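Local coordinates for protein alginate lyase AlgAT5 (Defluviitalea, PDB 5ZQI) that probably cleaves alginate by beta-elimination, as a lyase of polysaccharide lyase family 7 built on a beta-sandwich (jelly-roll) fold, at residues N66-N74 with L84-F93; D100-G109 with D251-Y262. All blocks are in the same frame, centred on the assembly; numbering follows the deposited sequence. Where two conformers were deposited one is given.

How the interactions relate
From the N terminus, strand 67-70 runs in one sheet of the sandwich, and the chain then passes through strand 78-79 and bends back, so that 84-93 lies against 66-74: interaction 1 closes this short local loop. Strand 93-95 follows as an edge of the other sheet, and 102-107 lies next to it. Interaction 2 opens here and closes only some 140 residues later, when 256-261 pairs with 102-107. The two contacts are therefore in series, neither nested nor crossed. They touch directly: one conformer of Glu91 forms a salt bridge with Lys105, and Phe93 packs on Phe104. Interaction 1 lays the loop before strand 93-95 against strand 67-70 of the opposing sheet, while interaction 2 zips neighbouring strands within one.

Interaction 1 of 2, residues N66-N74 with L84-F93; sequences NWKLTLPIN and LDSYEHSEYF
Leu69 sets its CD2 methyl squarely over the Phe93 ring, with Leu69 CD2 3.7 Å from the ring centroid and almost on the ring normal. The two side chains approach from opposite directions, a CH-pi contact at the heart of a buried apolar interface. The same methyl leans on Tyr87 CE2, and Leu69 CB rests on Leu84 CD1 at 4.0 Å. Leu84 sends its other methyl, CD2, to the backbone oxygen of Trp67.

Further along, Leu71 CD1 meets Tyr87 OH at 3.4 Å. Pro72 lays CG over one face of the Tyr92 ring, 3.9 Å from the centroid. Ile73 forks across two rings: CG2 approaches Tyr92 CE2 at 3.5 Å, and CD1 reaches His89 NE2 at 3.6 Å.

Behind this layer the loop fixes its own shape. His89 carries its ring toward 66-74 with CG anti to the backbone N (chi1 -171°), and chi2 of -65° turns ND1 to the N-H groups of Glu91 and Tyr92. Glu91 N arrives in the ring plane at 3.0 Å; the longer bond from Tyr92 N comes from well out of that plane. Tyr92 and Phe93 both face His89 in a classic beta bulge. No hydrogen bond crosses between 66-74 and 84-93; side-chain packing joins them, with Ile79 alongside Leu71, Leu84 and Tyr87. The loop leading into strand 93-95 thus packs on strand 67-70 and the turn after it, and Leu69 on Phe93 is the one contact from sheet to sheet of the beta-sandwich.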
loop_
_atom_site.group_PDB
_atom_site.type_symbol
_atom_site.label_atom_id
_atom_site.label_comp_id
_atom_site.label_asym_id
_atom_site.label_seq_id
_atom_site.Cartn_x
_atom_site.Cartn_y
_atom_site.Cartn_z
ATOM N N ASN A 66 -7.328 -12.455 -3.351
ATOM C CA ASN A 66 -7.503 -12.238 -1.920
ATOM C C ASN A 66 -7.198 -10.790 -1.567
ATOM O O ASN A 66 -6.493 -10.498 -0.599
ATOM C CB ASN A 66 -6.633 -13.204 -1.121
ATOM C CG ASN A 66 -7.289 -14.533 -0.928
ATOM O OD1 ASN A 66 -8.522 -14.642 -0.948
ATOM N ND2 ASN A 66 -6.478 -15.566 -0.762
ATOM N N TRP A 67 -7.793 -9.877 -2.331
ATOM C CA TRP A 67 -7.726 -8.466 -2.030
ATOM C C TRP A 67 -9.089 -7.840 -2.290
ATOM O O TRP A 67 -9.891 -8.359 -3.053
ATOM C CB TRP A 67 -6.693 -7.757 -2.897
ATOM C CG TRP A 67 -5.228 -8.143 -2.751
ATOM C CD1 TRP A 67 -4.515 -8.984 -3.545
ATOM C CD2 TRP A 67 -4.321 -7.670 -1.751
ATOM N NE1 TRP A 67 -3.213 -9.049 -3.111
ATOM C CE2 TRP A 67 -3.065 -8.242 -2.015
ATOM C CE3 TRP A 67 -4.447 -6.788 -0.675
ATOM C CZ2 TRP A 67 -1.969 -8.001 -1.224
ATOM C CZ3 TRP A 67 -3.349 -6.543 0.118
ATOM C CH2 TRP A 67 -2.115 -7.125 -0.173
ATOM N N LYS A 68 -9.331 -6.686 -1.670
ATOM C CA LYS A 68 -10.395 -5.769 -2.068
ATOM C C LYS A 68 -9.776 -4.391 -2.244
ATOM O O LYS A 68 -8.733 -4.096 -1.644
ATOM C CB LYS A 68 -11.551 -5.745 -1.075
ATOM C CG LYS A 68 -11.288 -5.217 0.277
ATOM C CD LYS A 68 -12.612 -5.090 1.074
ATOM C CE LYS A 68 -12.356 -4.711 2.501
ATOM N NZ LYS A 68 -13.643 -4.519 3.227
ATOM N N LEU A 69 -10.395 -3.568 -3.088
ATOM C CA LEU A 69 -9.855 -2.260 -3.454
ATOM C C LEU A 69 -10.706 -1.136 -2.871
ATOM O O LEU A 69 -11.930 -1.170 -3.012
ATOM C CB LEU A 69 -9.804 -2.114 -4.975
ATOM C CG LEU A 69 -9.329 -0.769 -5.525
ATOM C CD1 LEU A 69 -7.862 -0.552 -5.308
ATOM C CD2 LEU A 69 -9.667 -0.699 -7.031
ATOM N N THR A 70 -10.059 -0.150 -2.235
ATOM C CA THR A 70 -10.705 1.112 -1.883
ATOM C C THR A 70 -10.275 2.200 -2.863
ATOM O O THR A 70 -9.080 2.338 -3.156
ATOM C CB THR A 70 -10.380 1.539 -0.461
ATOM O OG1 THR A 70 -10.768 0.484 0.438
ATOM C CG2 THR A 70 -11.110 2.859 -0.112
ATOM N N LEU A 71 -11.254 2.959 -3.381
ATOM C CA LEU A 71 -11.043 4.011 -4.361
ATOM C C LEU A 71 -10.947 5.389 -3.733
ATOM O O LEU A 71 -11.342 5.612 -2.584
ATOM C CB LEU A 71 -12.206 4.019 -5.353
ATOM C CG LEU A 71 -12.342 2.818 -6.289
ATOM C CD1 LEU A 71 -13.693 2.847 -7.019
ATOM C CD2 LEU A 71 -11.216 2.724 -7.273
ATOM N N PRO A 72 -10.392 6.368 -4.506
ATOM C CA PRO A 72 -10.378 7.759 -4.025
ATOM C C PRO A 72 -11.574 8.602 -4.466
ATOM O O PRO A 72 -11.569 9.840 -4.373
ATOM C CB PRO A 72 -9.085 8.316 -4.633
ATOM C CG PRO A 72 -9.014 7.564 -5.964
ATOM C CD PRO A 72 -9.491 6.155 -5.665
ATOM N N ILE A 73 -12.611 7.919 -4.952
ATOM C CA ILE A 73 -13.826 8.554 -5.464
ATOM C C ILE A 73 -15.025 7.772 -4.946
ATOM O O ILE A 73 -14.876 6.758 -4.269
ATOM C CB ILE A 73 -13.868 8.634 -7.009
ATOM C CG1 ILE A 73 -13.734 7.230 -7.574
ATOM C CG2 ILE A 73 -12.775 9.574 -7.515
ATOM C CD1 ILE A 73 -14.057 7.150 -9.085
ATOM N N ASN A 74 -16.233 8.264 -5.280
ATOM C CA ASN A 74 -17.478 7.550 -4.981
ATOM C C ASN A 74 -17.606 7.226 -3.496
ATOM O O ASN A 74 -18.038 6.132 -3.117
ATOM C CB ASN A 74 -17.588 6.285 -5.829
ATOM C CG ASN A 74 -17.541 6.577 -7.327
ATOM O OD1 ASN A 74 -17.853 7.678 -7.783
ATOM N ND2 ASN A 74 -17.117 5.591 -8.090
ATOM N N LEU A 84 -14.013 -7.270 -8.638
ATOM C CA LEU A 84 -12.658 -6.760 -8.805
ATOM C C LEU A 84 -11.915 -7.475 -9.928
ATOM O O LEU A 84 -11.061 -6.867 -10.583
ATOM C CB LEU A 84 -11.894 -6.871 -7.477
ATOM C CG LEU A 84 -10.462 -6.368 -7.444
ATOM C CD1 LEU A 84 -10.359 -4.903 -7.787
ATOM C CD2 LEU A 84 -9.817 -6.596 -6.058
ATOM N N ASP A 85 -12.236 -8.743 -10.191
ATOM C CA ASP A 85 -11.556 -9.469 -11.256
ATOM C C ASP A 85 -11.703 -8.791 -12.616
ATOM O O ASP A 85 -10.840 -8.957 -13.482
ATOM C CB ASP A 85 -12.106 -10.898 -11.337
ATOM C CG ASP A 85 -11.369 -11.759 -12.360
ATOM O OD1 ASP A 85 -10.150 -11.941 -12.187
ATOM O OD2 ASP A 85 -11.992 -12.224 -13.344
ATOM N N SER A 86 -12.791 -8.067 -12.853
ATOM C CA SER A 86 -13.006 -7.429 -14.148
ATOM C C SER A 86 -12.976 -5.904 -14.069
ATOM O O SER A 86 -13.378 -5.234 -15.032
ATOM C CB SER A 86 -14.335 -7.903 -14.759
ATOM O OG SER A 86 -15.424 -7.525 -13.939
ATOM N N TYR A 87 -12.499 -5.347 -12.968
ATOM C CA TYR A 87 -12.583 -3.909 -12.719
ATOM C C TYR A 87 -11.321 -3.164 -13.163
ATOM O O TYR A 87 -10.186 -3.614 -12.932
ATOM C CB TYR A 87 -12.825 -3.637 -11.228
ATOM C CG TYR A 87 -12.965 -2.159 -10.923
ATOM C CD1 TYR A 87 -14.170 -1.490 -11.132
ATOM C CD2 TYR A 87 -11.870 -1.423 -10.477
ATOM C CE1 TYR A 87 -14.266 -0.129 -10.859
ATOM C CE2 TYR A 87 -11.969 -0.051 -10.209
ATOM C CZ TYR A 87 -13.152 0.581 -10.447
ATOM O OH TYR A 87 -13.241 1.952 -10.242
ATOM N N GLU A 88 -11.519 -1.978 -13.741
ATOM C CA GLU A 88 -10.436 -1.011 -13.895
ATOM C C GLU A 88 -11.056 0.383 -13.801
ATOM O O GLU A 88 -12.271 0.558 -13.948
ATOM C CB GLU A 88 -9.673 -1.187 -15.221
ATOM C CG GLU A 88 -10.479 -0.892 -16.452
ATOM C CD GLU A 88 -9.641 -0.823 -17.710
ATOM O OE1 GLU A 88 -10.174 -1.128 -18.817
ATOM O OE2 GLU A 88 -8.450 -0.415 -17.610
ATOM N N HIS A 89 -10.205 1.370 -13.553
ATOM C CA HIS A 89 -10.561 2.780 -13.650
ATOM C C HIS A 89 -9.445 3.474 -14.413
ATOM O O HIS A 89 -8.295 3.468 -13.959
ATOM C CB HIS A 89 -10.744 3.406 -12.285
ATOM C CG HIS A 89 -11.322 4.777 -12.342
ATOM N ND1 HIS A 89 -10.656 5.847 -12.910
ATOM C CD2 HIS A 89 -12.535 5.253 -11.972
ATOM C CE1 HIS A 89 -11.421 6.915 -12.857
ATOM N NE2 HIS A 89 -12.560 6.584 -12.281
ATOM N N SER A 90 -9.788 4.096 -15.540
ATOM C CA SER A 90 -8.805 4.644 -16.480
ATOM C C SER A 90 -7.862 5.654 -15.831
ATOM O O SER A 90 -6.759 5.870 -16.340
ATOM C CB SER A 90 -9.538 5.278 -17.650
ATOM O OG SER A 90 -10.233 6.418 -17.213
ATOM N N GLU A 91 -8.292 6.325 -14.764
ATOM C CA GLU A 91 -7.407 7.262 -14.075
ATOM C C GLU A 91 -6.762 6.699 -12.817
ATOM O O GLU A 91 -5.588 6.990 -12.543
ATOM C CB GLU A 91 -8.167 8.533 -13.690
ATOM C CG GLU A 91 -7.264 9.635 -13.120
ATOM C CD GLU A 91 -7.943 10.971 -13.015
ATOM O OE1 GLU A 91 -9.153 11.062 -13.312
ATOM O OE2 GLU A 91 -7.251 11.945 -12.635
ATOM N N TYR A 92 -7.491 5.921 -12.025
ATOM C CA TYR A 92 -7.024 5.583 -10.684
ATOM C C TYR A 92 -6.483 4.179 -10.505
ATOM O O TYR A 92 -5.687 3.984 -9.570
ATOM C CB TYR A 92 -8.162 5.817 -9.651
ATOM C CG TYR A 92 -8.666 7.244 -9.663
ATOM C CD1 TYR A 92 -7.815 8.302 -9.390
ATOM C CD2 TYR A 92 -9.971 7.534 -9.991
ATOM C CE1 TYR A 92 -8.268 9.599 -9.413
ATOM C CE2 TYR A 92 -10.423 8.826 -10.065
ATOM C CZ TYR A 92 -9.582 9.847 -9.780
ATOM O OH TYR A 92 -10.075 11.128 -9.823
ATOM N N PHE A 93 -6.842 3.224 -11.372
ATOM C CA PHE A 93 -6.516 1.803 -11.127
ATOM C C PHE A 93 -6.527 1.044 -12.453
ATOM O O PHE A 93 -7.576 0.596 -12.913
ATOM C CB PHE A 93 -7.496 1.203 -10.130
ATOM C CG PHE A 93 -7.293 -0.273 -9.825
ATOM C CD1 PHE A 93 -6.256 -0.685 -9.014
ATOM C CD2 PHE A 93 -8.164 -1.234 -10.329
ATOM C CE1 PHE A 93 -6.108 -2.020 -8.705
ATOM C CE2 PHE A 93 -8.015 -2.560 -10.036
ATOM C CZ PHE A 93 -6.975 -2.963 -9.196
#

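Interaction 2 of 2, residues D100-G109 with D251-Y262; sequences DAVVFKAHCG and DSEDAYGENEIY
Val102 pairs with Ile261, Phe104 with Asn259 and Ala106 with Gly257, each an antiparallel hydrogen-bonded pair with two backbone bonds. The strand directions lie 159° apart, and CA-H...O contacts fill the intervals, as from Glu260 CA to Val102 O. Beyond the strands, Cys108 N donates to Ala255 O at 2.8 Å and Gly109 N to Glu253 O, tying 108-109 to the type I turn Ser252-Ala255.

Among the ring contacts, Lys105 runs its extended chain across Tyr256: CE lies over one face, and NZ, whose charged partner is Glu91, makes a cation-pi contact 4.1 Å from the centroid, 12° off the normal. Tyr256 turns its CG between its own backbone N and carbonyl carbon (chi1 62°), presenting that face to the lysine. At the other end Ala101 CB stands over the centre of the Tyr262 ring at 3.6 Å from the centroid.

Waters bridge both ends. One links Lys105 NZ to Asp254 O; another accepts from Tyr262 OH, which also bonds Lys150, and donates to Asp100 OD1.

In van der Waals packing, Ile261 CD1 reaches Phe104 CE1 at 3.6 Å. Asn259 OD1 lies near Phe104 CB at 3.3 Å, while its ND2 bonds Gln149. On the other face, Val103 CG1 meets Glu258 CD at 3.5 Å and CG2 lies beside Glu260 CG.

Phe104, Asn259 and Ile261 thus face the inside of the PL7 beta-sandwich, where Phe104 and Asn259 touch Met241 of the other sheet; Val103, Lys105, Tyr256, Glu258 and Glu260 line the opposite face of this antiparallel strand pair.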
loop_
_atom_site.group_PDB
_atom_site.type_symbol
_atom_site.label_atom_id
_atom_site.label_comp_id
_atom_site.label_asym_id
_atom_site.label_seq_id
_atom_site.Cartn_x
_atom_site.Cartn_y
_atom_site.Cartn_z
ATOM N N ASP A 100 2.856 -3.981 -17.989
ATOM C CA ASP A 100 3.532 -4.837 -17.023
ATOM C C ASP A 100 3.431 -4.367 -15.571
ATOM O O ASP A 100 4.107 -4.930 -14.709
ATOM C CB ASP A 100 5.013 -5.015 -17.396
ATOM C CG ASP A 100 5.803 -3.725 -17.446
ATOM O OD1 ASP A 100 5.280 -2.637 -17.195
ATOM O OD2 ASP A 100 7.021 -3.832 -17.769
ATOM N N ALA A 101 2.610 -3.374 -15.259
ATOM C CA ALA A 101 2.402 -2.971 -13.877
ATOM C C ALA A 101 1.030 -2.338 -13.742
ATOM O O ALA A 101 0.430 -1.897 -14.722
ATOM C CB ALA A 101 3.479 -1.997 -13.400
ATOM N N VAL A 102 0.538 -2.310 -12.513
ATOM C CA VAL A 102 -0.735 -1.666 -12.189
ATOM C C VAL A 102 -0.463 -0.301 -11.578
ATOM O O VAL A 102 0.287 -0.186 -10.599
ATOM C CB VAL A 102 -1.565 -2.524 -11.220
ATOM C CG1 VAL A 102 -2.882 -1.847 -10.859
ATOM C CG2 VAL A 102 -1.863 -3.885 -11.808
ATOM N N VAL A 103 -1.089 0.715 -12.145
ATOM C CA VAL A 103 -1.004 2.099 -11.701
ATOM C C VAL A 103 -2.074 2.356 -10.650
ATOM O O VAL A 103 -3.259 2.058 -10.871
ATOM C CB VAL A 103 -1.194 3.051 -12.892
ATOM C CG1 VAL A 103 -1.169 4.523 -12.402
ATOM C CG2 VAL A 103 -0.163 2.820 -13.955
ATOM N N PHE A 104 -1.649 2.888 -9.495
ATOM C CA PHE A 104 -2.539 3.316 -8.414
ATOM C C PHE A 104 -2.352 4.822 -8.267
ATOM O O PHE A 104 -1.231 5.284 -8.023
ATOM C CB PHE A 104 -2.221 2.634 -7.085
ATOM C CG PHE A 104 -2.378 1.137 -7.073
ATOM C CD1 PHE A 104 -1.398 0.311 -7.619
ATOM C CD2 PHE A 104 -3.475 0.549 -6.471
ATOM C CE1 PHE A 104 -1.558 -1.068 -7.560
ATOM C CE2 PHE A 104 -3.622 -0.809 -6.423
ATOM C CZ PHE A 104 -2.669 -1.620 -6.962
ATOM N N LYS A 105 -3.445 5.579 -8.344
ATOM C CA LYS A 105 -3.419 7.035 -8.204
ATOM C C LYS A 105 -4.453 7.462 -7.179
ATOM O O LYS A 105 -5.594 7.026 -7.253
ATOM C CB LYS A 105 -3.691 7.727 -9.555
ATOM C CG LYS A 105 -3.892 9.233 -9.439
ATOM C CD LYS A 105 -4.060 9.880 -10.800
ATOM C CE LYS A 105 -4.446 11.349 -10.654
ATOM N NZ LYS A 105 -4.590 12.073 -11.937
ATOM N N ALA A 106 -4.078 8.356 -6.260
ATOM C CA ALA A 106 -5.040 9.009 -5.375
ATOM C C ALA A 106 -4.709 10.488 -5.300
ATOM O O ALA A 106 -3.611 10.866 -4.880
ATOM C CB ALA A 106 -5.052 8.361 -3.983
ATOM N N HIS A 107 -5.663 11.304 -5.726
ATOM C CA HIS A 107 -5.501 12.753 -5.750
ATOM C C HIS A 107 -5.909 13.391 -4.431
ATOM O O HIS A 107 -6.736 12.865 -3.696
ATOM C CB HIS A 107 -6.312 13.359 -6.899
ATOM C CG HIS A 107 -7.781 13.069 -6.829
ATOM N ND1 HIS A 107 -8.287 11.794 -6.662
ATOM C CD2 HIS A 107 -8.850 13.896 -6.883
ATOM C CE1 HIS A 107 -9.608 11.856 -6.621
ATOM N NE2 HIS A 107 -9.973 13.118 -6.767
ATOM N N CYS A 108 -5.328 14.565 -4.161
ATOM C CA CYS A 108 -5.494 15.213 -2.857
ATOM C C CYS A 108 -6.920 15.652 -2.606
ATOM O O CYS A 108 -7.319 15.817 -1.444
ATOM C CB CYS A 108 -4.518 16.392 -2.742
ATOM S SG CYS A 108 -2.771 15.890 -2.717
ATOM N N GLY A 109 -7.700 15.851 -3.654
ATOM C CA GLY A 109 -9.101 16.175 -3.523
ATOM C C GLY A 109 -10.015 14.983 -3.421
ATOM O O GLY A 109 -11.236 15.155 -3.361
ATOM N N ASP A 251 -2.228 21.616 -0.816
ATOM C CA ASP A 251 -2.191 21.008 -2.132
ATOM C C ASP A 251 -3.487 21.284 -2.879
ATOM O O ASP A 251 -4.547 21.469 -2.277
ATOM C CB ASP A 251 -1.931 19.503 -2.013
ATOM C CG ASP A 251 -0.432 19.178 -1.974
ATOM O OD1 ASP A 251 0.244 19.519 -2.973
ATOM O OD2 ASP A 251 0.072 18.639 -0.965
ATOM N N SER A 252 -3.384 21.335 -4.210
ATOM C CA SER A 252 -4.558 21.475 -5.057
ATOM C C SER A 252 -5.332 20.156 -5.128
ATOM O O SER A 252 -4.819 19.078 -4.830
ATOM C CB SER A 252 -4.152 21.923 -6.456
ATOM O OG SER A 252 -3.505 20.891 -7.148
ATOM N N GLU A 253 -6.599 20.257 -5.535
ATOM C CA GLU A 253 -7.422 19.056 -5.633
ATOM C C GLU A 253 -6.831 18.036 -6.596
ATOM O O GLU A 253 -6.988 16.822 -6.387
ATOM C CB GLU A 253 -8.846 19.417 -6.056
ATOM C CG GLU A 253 -9.644 20.171 -4.983
ATOM C CD GLU A 253 -10.949 20.726 -5.496
ATOM O OE1 GLU A 253 -11.311 20.431 -6.652
ATOM O OE2 GLU A 253 -11.617 21.462 -4.743
ATOM N N ASP A 254 -6.138 18.493 -7.639
ATOM C CA ASP A 254 -5.616 17.601 -8.667
ATOM C C ASP A 254 -4.155 17.203 -8.446
ATOM O O ASP A 254 -3.608 16.430 -9.242
ATOM C CB ASP A 254 -5.787 18.226 -10.063
ATOM C CG ASP A 254 -5.175 19.594 -10.186
ATOM O OD1 ASP A 254 -4.404 20.004 -9.296
ATOM O OD2 ASP A 254 -5.487 20.272 -11.190
ATOM N N ALA A 255 -3.515 17.684 -7.385
ATOM C CA ALA A 255 -2.233 17.120 -6.983
ATOM C C ALA A 255 -2.448 15.667 -6.592
ATOM O O ALA A 255 -3.541 15.282 -6.165
ATOM C CB ALA A 255 -1.634 17.896 -5.816
ATOM N N TYR A 256 -1.422 14.841 -6.759
ATOM C CA TYR A 256 -1.654 13.429 -6.483
ATOM C C TYR A 256 -0.381 12.657 -6.172
ATOM O O TYR A 256 0.736 13.052 -6.528
ATOM C CB TYR A 256 -2.366 12.756 -7.668
ATOM C CG TYR A 256 -1.588 12.753 -8.980
ATOM C CD1 TYR A 256 -1.586 13.855 -9.829
ATOM C CD2 TYR A 256 -0.908 11.608 -9.378
ATOM C CE1 TYR A 256 -0.922 13.806 -11.053
ATOM C CE2 TYR A 256 -0.226 11.561 -10.586
ATOM C CZ TYR A 256 -0.242 12.658 -11.416
ATOM O OH TYR A 256 0.441 12.570 -12.625
ATOM N N GLY A 257 -0.603 11.519 -5.517
ATOM C CA GLY A 257 0.383 10.458 -5.421
ATOM C C GLY A 257 0.056 9.343 -6.407
ATOM O O GLY A 257 -1.107 9.052 -6.671
ATOM N N GLU A 258 1.099 8.734 -6.948
ATOM C CA GLU A 258 0.932 7.644 -7.892
ATOM C C GLU A 258 2.100 6.677 -7.764
ATOM O O GLU A 258 3.253 7.091 -7.587
ATOM C CB GLU A 258 0.819 8.160 -9.322
ATOM C CG GLU A 258 0.479 7.081 -10.359
ATOM C CD GLU A 258 0.190 7.703 -11.701
ATOM O OE1 GLU A 258 1.123 7.730 -12.543
ATOM O OE2 GLU A 258 -0.947 8.185 -11.939
ATOM N N ASN A 259 1.788 5.381 -7.887
ATOM C CA ASN A 259 2.808 4.343 -7.969
ATOM C C ASN A 259 2.367 3.250 -8.939
ATOM O O ASN A 259 1.222 3.197 -9.392
ATOM C CB ASN A 259 3.147 3.779 -6.572
ATOM C CG ASN A 259 2.016 2.977 -5.952
ATOM O OD1 ASN A 259 0.846 3.250 -6.140
ATOM N ND2 ASN A 259 2.385 1.939 -5.216
ATOM N N GLU A 260 3.314 2.392 -9.296
ATOM C CA GLU A 260 3.101 1.286 -10.222
ATOM C C GLU A 260 3.639 0.032 -9.545
ATOM O O GLU A 260 4.803 0.006 -9.126
ATOM C CB GLU A 260 3.798 1.537 -11.561
ATOM C CG GLU A 260 3.306 2.785 -12.273
ATOM C CD GLU A 260 3.775 2.932 -13.710
ATOM O OE1 GLU A 260 4.285 1.932 -14.290
ATOM O OE2 GLU A 260 3.629 4.044 -14.250
ATOM N N ILE A 261 2.785 -0.981 -9.405
ATOM C CA ILE A 261 3.153 -2.257 -8.780
ATOM C C ILE A 261 3.311 -3.296 -9.891
ATOM O O ILE A 261 2.356 -3.600 -10.620
ATOM C CB ILE A 261 2.127 -2.727 -7.719
ATOM C CG1 ILE A 261 2.016 -1.659 -6.631
ATOM C CG2 ILE A 261 2.510 -4.122 -7.197
ATOM C CD1 ILE A 261 1.123 -2.070 -5.435
ATOM N N TYR A 262 4.498 -3.886 -9.969
ATOM C CA TYR A 262 4.853 -4.917 -10.941
ATOM C C TYR A 262 4.580 -6.325 -10.446
ATOM O O TYR A 262 4.144 -7.178 -11.233
ATOM C CB TYR A 262 6.347 -4.793 -11.274
ATOM C CG TYR A 262 6.706 -3.612 -12.116
ATOM C CD1 TYR A 262 6.850 -2.357 -11.556
ATOM C CD2 TYR A 262 6.877 -3.744 -13.491
ATOM C CE1 TYR A 262 7.090 -1.313 -12.333
ATOM C CE2 TYR A 262 7.185 -2.677 -14.278
ATOM C CZ TYR A 262 7.245 -1.479 -13.730
ATOM O OH TYR A 262 7.607 -0.355 -14.517
HETATM O O HOH W 1 4.740 -7.338 -13.969
HETATM O O HOH W 2 7.048 -0.760 -17.178
HETATM O O HOH W 3 -4.936 14.804 -10.918
#